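Local coordinates for protein kallistatin (Homo sapiens, PDB 6F4V) that inhibits tissue kallikrein, a serine protease, by forming a stable one-to-one complex with the enzyme in which the inhibitor's own reactive site is cleaved, at residues T64-S67 with E68-H72; V130-I133 with Q134-D138. All blocks are in the same frame, centred on the assembly; numbering follows the deposited sequence.

Contact 1 (T64-S67 with E68-H72); sequences TELS and ESDVH
S67 and D70 grip each other at the start of helix 68-83, helix D of the serpin fold, each taking the other's backbone N-H through its side chain. S67 OG accepts from D70 N at 2.9 Å, and the return bond runs from S67 N to D70 OD2, also 2.9 Å and fairly straight at 163°. The donor meets OD2 from above the carboxylate plane, not within it. With chi1 at 70°, S67 holds OG between its own N and carbonyl carbon, a rotation that turns the hydroxyl toward the first turn of the helix. The S67 carbonyl adds the opening helical bond, receiving V71 N at 3.1 Å, and V71 CG2 packs against the same oxygen.

These bonds are the tight part of the contact, and L66 flanks them more loosely. Its CD2 lies 4.0 Å from D70 OD2, while CD1 approaches V71 CG2 at 4.3 Å, a slack apolar touch; F61 and L56 add to this patch, F61 against both L66 and V71, L56 against V71. On the solvent side, E65 directs its carboxylate away from the helix and S69 lies at the surface. E68 instead ties the helix start to helix 49-58, through a salt bridge with R52 and a touch on L56.

This is a capping box with S67 as N-cap. The reciprocal bonds give S67 N and D70 N side-chain acceptors at the helix start, and the acidic groups of D70 and E68 at this end would probably interact favourably with the helix dipole.

Contact 2 (V130-I133 with Q134-D138); sequences VGTI and QLIND
Q134 and G131 are joined through a water that sits outside helix 129-143 and donates to both G131 O, at 2.7 Å, and Q134 OE1, at 2.8 Å. The glutamine's chi1 of -164° sets CG anti to the backbone N, and its extended chain carries the amide out to that water on the exposed side, while Q134 N bonds back to V130 O. At L135 the main-chain N-H reaches G131 O, which thus serves two donors, and the side chain leans on F98 of strand 89-100. I136 turns to the buried side: its N-H makes a 168° bond to T132 O, CG1 packs against that oxygen at 3.3 Å, and CD1 touches T132 CG2 at 3.9 Å, the two side chains meeting at an oblique angle. V162 and V164 of strand 159-172 receive the isoleucine, whereas T132 OG1 is tied to T124 and to D128 O. N137 comes next, bonding through its N to I133 O at 2.9 Å and lying side by side with I133. Its ND2 is 3.5 Å from I133 CG2, and OD1 accepts from V152 N in the neighbouring loop. Were N137 an alanine, V152 N would probably lose this acceptor and a gap would be likely to open beside I133 CG2.

The four consecutive i to i+4 bonds mark a regular helix, serpin helix F, which lies across sheet A. Its apolar face rests on that sheet, the solvent face takes water at a main-chain carbonyl, and the buried amide of N137 gives the helix a polar tether to the 151-152 loop.

How the contacts relate
Contact 1 is a loop-to-helix junction and contact 2 lies within a helix of the same serpin domain; they follow in series along the chain, with centres 35 Å apart and nearest atoms about 21 Å apart, so neither touches the other. Contact 1 is the beginning of a helix, where side chains supply two of the three bonds; contact 2 comprises the turns of an established helix, where the backbone supplies them. Both lie peripherally, their centres about 21 and 22 Å from the centre of the chain. Helix 68-83 leads into strand 89-100, whose F98 meets the helix of contact 2. Neither contact includes a residue of the glycan pocket or the sodium site.

Contact 1 (T64-S67 with E68-H72)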
ATOM      1  N   THR A  64      -2.399  -1.188 -24.982  1.00 41.06           N
ATOM      2  CA  THR A  64      -2.275  -1.987 -26.214  1.00 44.30           C
ATOM      3  C   THR A  64      -2.466  -3.467 -25.931  1.00 44.65           C
ATOM      4  O   THR A  64      -2.889  -4.208 -26.801  1.00 45.77           O
ATOM      5  CB  THR A  64      -0.902  -1.732 -26.887  1.00 46.47           C
ATOM      6  OG1 THR A  64      -0.846  -0.360 -27.309  1.00 46.73           O
ATOM      7  CG2 THR A  64      -0.717  -2.599 -28.105  1.00 50.21           C
ATOM      8  N   GLU A  65      -2.129  -3.897 -24.715  1.00 43.00           N
ATOM      9  CA  GLU A  65      -2.235  -5.291 -24.294  1.00 44.75           C
ATOM     10  C   GLU A  65      -3.514  -5.576 -23.516  1.00 43.17           C
ATOM     11  O   GLU A  65      -4.071  -6.660 -23.651  1.00 44.50           O
ATOM     12  CB  GLU A  65      -1.029  -5.683 -23.459  1.00 46.55           C
ATOM     13  CG  GLU A  65       0.246  -5.643 -24.284  1.00 50.48           C
ATOM     14  CD  GLU A  65       1.493  -6.009 -23.514  1.00 54.07           C
ATOM     15  OE1 GLU A  65       1.434  -6.155 -22.263  1.00 55.43           O
ATOM     16  OE2 GLU A  65       2.550  -6.140 -24.180  1.00 57.48           O
ATOM     17  N   LEU A  66      -3.989  -4.602 -22.741  1.00 39.46           N
ATOM     18  CA  LEU A  66      -5.151  -4.780 -21.888  1.00 38.34           C
ATOM     19  C   LEU A  66      -6.241  -3.835 -22.300  1.00 36.66           C
ATOM     20  O   LEU A  66      -5.995  -2.675 -22.548  1.00 36.62           O
ATOM     21  CB  LEU A  66      -4.798  -4.484 -20.409  1.00 38.73           C
ATOM     22  CG  LEU A  66      -3.727  -5.372 -19.783  1.00 39.68           C
ATOM     23  CD1 LEU A  66      -3.615  -5.079 -18.294  1.00 39.90           C
ATOM     24  CD2 LEU A  66      -4.046  -6.833 -20.022  1.00 40.80           C
ATOM     25  N   SER A  67      -7.463  -4.330 -22.312  1.00 35.88           N
ATOM     26  CA  SER A  67      -8.626  -3.475 -22.418  1.00 36.65           C
ATOM     27  C   SER A  67      -8.970  -2.887 -21.056  1.00 36.70           C
ATOM     28  O   SER A  67      -8.544  -3.384 -19.988  1.00 33.35           O
ATOM     29  CB  SER A  67      -9.821  -4.276 -22.928  1.00 37.96           C
ATOM     30  OG  SER A  67     -10.265  -5.195 -21.946  1.00 38.22           O
ATOM     31  N   GLU A  68      -9.777  -1.848 -21.105  1.00 37.13           N
ATOM     32  CA  GLU A  68     -10.299  -1.223 -19.899  1.00 39.42           C
ATOM     33  C   GLU A  68     -11.040  -2.244 -19.079  1.00 37.66           C
ATOM     34  O   GLU A  68     -10.892  -2.303 -17.850  1.00 36.40           O
ATOM     35  CB  GLU A  68     -11.270  -0.133 -20.264  1.00 43.64           C
ATOM     36  CG  GLU A  68     -10.910   1.198 -19.713  1.00 48.31           C
ATOM     37  CD  GLU A  68     -11.831   2.230 -20.272  1.00 52.31           C
ATOM     38  OE1 GLU A  68     -11.350   3.073 -21.054  1.00 58.26           O
ATOM     39  OE2 GLU A  68     -13.038   2.155 -19.938  1.00 55.76           O
ATOM     40  N   SER A  69     -11.839  -3.047 -19.777  1.00 35.53           N
ATOM     41  CA  SER A  69     -12.558  -4.149 -19.161  1.00 35.76           C
ATOM     42  C   SER A  69     -11.627  -5.151 -18.465  1.00 34.07           C
ATOM     43  O   SER A  69     -11.926  -5.577 -17.355  1.00 33.47           O
ATOM     44  CB  SER A  69     -13.500  -4.829 -20.175  1.00 36.82           C
ATOM     45  OG  SER A  69     -14.160  -5.928 -19.588  1.00 37.79           O
ATOM     46  N   ASP A  70     -10.495  -5.495 -19.079  1.00 32.59           N
ATOM     47  CA  ASP A  70      -9.510  -6.365 -18.427  1.00 32.54           C
ATOM     48  C   ASP A  70      -9.023  -5.737 -17.092  1.00 29.56           C
ATOM     49  O   ASP A  70      -8.809  -6.450 -16.118  1.00 29.29           O
ATOM     50  CB  ASP A  70      -8.239  -6.558 -19.297  1.00 34.75           C
ATOM     51  CG  ASP A  70      -8.456  -7.430 -20.545  1.00 37.93           C
ATOM     52  OD1 ASP A  70      -9.264  -8.389 -20.500  1.00 38.20           O
ATOM     53  OD2 ASP A  70      -7.762  -7.136 -21.554  1.00 39.30           O
ATOM     54  N   VAL A  71      -8.825  -4.432 -17.072  1.00 28.03           N
ATOM     55  CA  VAL A  71      -8.321  -3.745 -15.856  1.00 27.62           C
ATOM     56  C   VAL A  71      -9.374  -3.828 -14.769  1.00 27.06           C
ATOM     57  O   VAL A  71      -9.098  -4.290 -13.670  1.00 24.98           O
ATOM     58  CB  VAL A  71      -7.923  -2.293 -16.167  1.00 27.90           C
ATOM     59  CG1 VAL A  71      -7.542  -1.528 -14.902  1.00 28.17           C
ATOM     60  CG2 VAL A  71      -6.749  -2.290 -17.149  1.00 28.77           C
ATOM     61  N   HIS A  72     -10.601  -3.395 -15.085  1.00 26.71           N
ATOM     62  CA  HIS A  72     -11.649  -3.306 -14.076  1.00 26.61           C
ATOM     63  C   HIS A  72     -12.100  -4.671 -13.571  1.00 26.35           C
ATOM     64  O   HIS A  72     -12.248  -4.883 -12.370  1.00 25.41           O
ATOM     65  CB  HIS A  72     -12.808  -2.469 -14.578  1.00 27.89           C
ATOM     66  CG  HIS A  72     -12.454  -1.029 -14.738  1.00 28.12           C
ATOM     67  ND1 HIS A  72     -12.040  -0.260 -13.673  1.00 28.49           N
ATOM     68  CD2 HIS A  72     -12.449  -0.212 -15.824  1.00 29.86           C
ATOM     69  CE1 HIS A  72     -11.787   0.966 -14.102  1.00 28.69           C
ATOM     70  NE2 HIS A  72     -12.015   1.023 -15.403  1.00 28.68           N
TER

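Contact 2 (V130-I133 with Q134-D138)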
ATOM      1  N   VAL A 130     -16.908  20.537   8.500  1.00 51.06           N
ATOM      2  CA  VAL A 130     -16.534  19.840   9.739  1.00 50.07           C
ATOM      3  C   VAL A 130     -17.240  18.477   9.869  1.00 49.50           C
ATOM      4  O   VAL A 130     -16.593  17.450  10.148  1.00 49.07           O
ATOM      5  CB  VAL A 130     -16.787  20.723  10.989  1.00 51.59           C
ATOM      6  CG1 VAL A 130     -16.694  19.924  12.289  1.00 51.84           C
ATOM      7  CG2 VAL A 130     -15.789  21.876  11.015  1.00 51.97           C
ATOM      8  N   GLY A 131     -18.553  18.473   9.669  1.00 47.21           N
ATOM      9  CA  GLY A 131     -19.344  17.250   9.742  1.00 45.76           C
ATOM     10  C   GLY A 131     -18.969  16.208   8.686  1.00 43.99           C
ATOM     11  O   GLY A 131     -19.017  15.005   8.950  1.00 43.14           O
ATOM     12  N   THR A 132     -18.619  16.668   7.493  1.00 42.32           N
ATOM     13  CA  THR A 132     -18.312  15.761   6.385  1.00 41.92           C
ATOM     14  C   THR A 132     -16.933  15.123   6.596  1.00 40.87           C
ATOM     15  O   THR A 132     -16.784  13.932   6.407  1.00 40.52           O
ATOM     16  CB  THR A 132     -18.400  16.488   5.018  1.00 41.68           C
ATOM     17  OG1 THR A 132     -19.756  16.881   4.774  1.00 40.95           O
ATOM     18  CG2 THR A 132     -17.958  15.568   3.853  1.00 40.97           C
ATOM     19  N   ILE A 133     -15.949  15.921   6.998  1.00 42.32           N
ATOM     20  CA  ILE A 133     -14.639  15.418   7.398  1.00 42.78           C
ATOM     21  C   ILE A 133     -14.771  14.346   8.481  1.00 43.33           C
ATOM     22  O   ILE A 133     -14.143  13.283   8.380  1.00 40.46           O
ATOM     23  CB  ILE A 133     -13.678  16.550   7.829  1.00 44.42           C
ATOM     24  CG1 ILE A 133     -13.115  17.246   6.581  1.00 45.42           C
ATOM     25  CG2 ILE A 133     -12.501  16.018   8.655  1.00 45.08           C
ATOM     26  CD1 ILE A 133     -12.260  18.470   6.862  1.00 46.72           C
ATOM     27  N   GLN A 134     -15.574  14.624   9.510  1.00 42.95           N
ATOM     28  CA  GLN A 134     -15.786  13.647  10.587  1.00 43.12           C
ATOM     29  C   GLN A 134     -16.456  12.369  10.054  1.00 41.72           C
ATOM     30  O   GLN A 134     -16.034  11.259  10.412  1.00 42.09           O
ATOM     31  CB  GLN A 134     -16.615  14.259  11.734  1.00 45.49           C
ATOM     32  CG  GLN A 134     -16.564  13.476  13.047  1.00 47.02           C
ATOM     33  CD  GLN A 134     -17.720  13.798  13.989  0.34 48.12           C
ATOM     34  OE1 GLN A 134     -18.845  14.045  13.556  0.43 48.36           O
ATOM     35  NE2 GLN A 134     -17.446  13.777  15.290  0.59 49.02           N
ATOM     36  N   LEU A 135     -17.489  12.516   9.220  1.00 40.17           N
ATOM     37  CA  LEU A 135     -18.188  11.353   8.654  1.00 40.05           C
ATOM     38  C   LEU A 135     -17.231  10.439   7.851  1.00 37.83           C
ATOM     39  O   LEU A 135     -17.235   9.219   8.023  1.00 36.67           O
ATOM     40  CB  LEU A 135     -19.353  11.799   7.766  1.00 41.15           C
ATOM     41  CG  LEU A 135     -20.170  10.697   7.073  1.00 42.40           C
ATOM     42  CD1 LEU A 135     -21.099   9.963   8.045  1.00 43.99           C
ATOM     43  CD2 LEU A 135     -20.946  11.260   5.889  1.00 43.27           C
ATOM     44  N   ILE A 136     -16.431  11.045   6.979  1.00 36.17           N
ATOM     45  CA  ILE A 136     -15.492  10.285   6.134  1.00 34.59           C
ATOM     46  C   ILE A 136     -14.422   9.660   7.000  1.00 33.28           C
ATOM     47  O   ILE A 136     -14.155   8.459   6.895  1.00 33.87           O
ATOM     48  CB  ILE A 136     -14.822  11.155   5.047  1.00 34.67           C
ATOM     49  CG1 ILE A 136     -15.867  11.724   4.085  1.00 33.70           C
ATOM     50  CG2 ILE A 136     -13.777  10.330   4.287  1.00 33.29           C
ATOM     51  CD1 ILE A 136     -15.339  12.789   3.146  1.00 34.42           C
ATOM     52  N   ASN A 137     -13.830  10.457   7.883  1.00 33.53           N
ATOM     53  CA  ASN A 137     -12.738   9.966   8.698  1.00 34.15           C
ATOM     54  C   ASN A 137     -13.130   8.896   9.700  1.00 35.27           C
ATOM     55  O   ASN A 137     -12.355   7.941   9.907  1.00 33.91           O
ATOM     56  CB  ASN A 137     -11.969  11.104   9.359  1.00 34.89           C
ATOM     57  CG  ASN A 137     -11.131  11.886   8.355  1.00 35.06           C
ATOM     58  OD1 ASN A 137     -10.913  11.435   7.222  1.00 34.47           O
ATOM     59  ND2 ASN A 137     -10.669  13.057   8.752  1.00 34.28           N
ATOM     60  N   ASP A 138     -14.320   9.020  10.289  1.00 36.36           N
ATOM     61  CA  ASP A 138     -14.842   7.980  11.177  1.00 37.61           C
ATOM     62  C   ASP A 138     -15.073   6.679  10.427  1.00 35.90           C
ATOM     63  O   ASP A 138     -14.815   5.628  10.969  1.00 36.49           O
ATOM     64  CB  ASP A 138     -16.181   8.389  11.827  1.00 40.04           C
ATOM     65  CG  ASP A 138     -16.037   9.464  12.907  1.00 43.12           C
ATOM     66  OD1 ASP A 138     -14.927   9.740  13.419  1.00 44.37           O
ATOM     67  OD2 ASP A 138     -17.090  10.046  13.244  1.00 46.85           O
TER
HETATM   68  O   HOH W   1     -20.174  13.849  11.133  1.00 52.71           O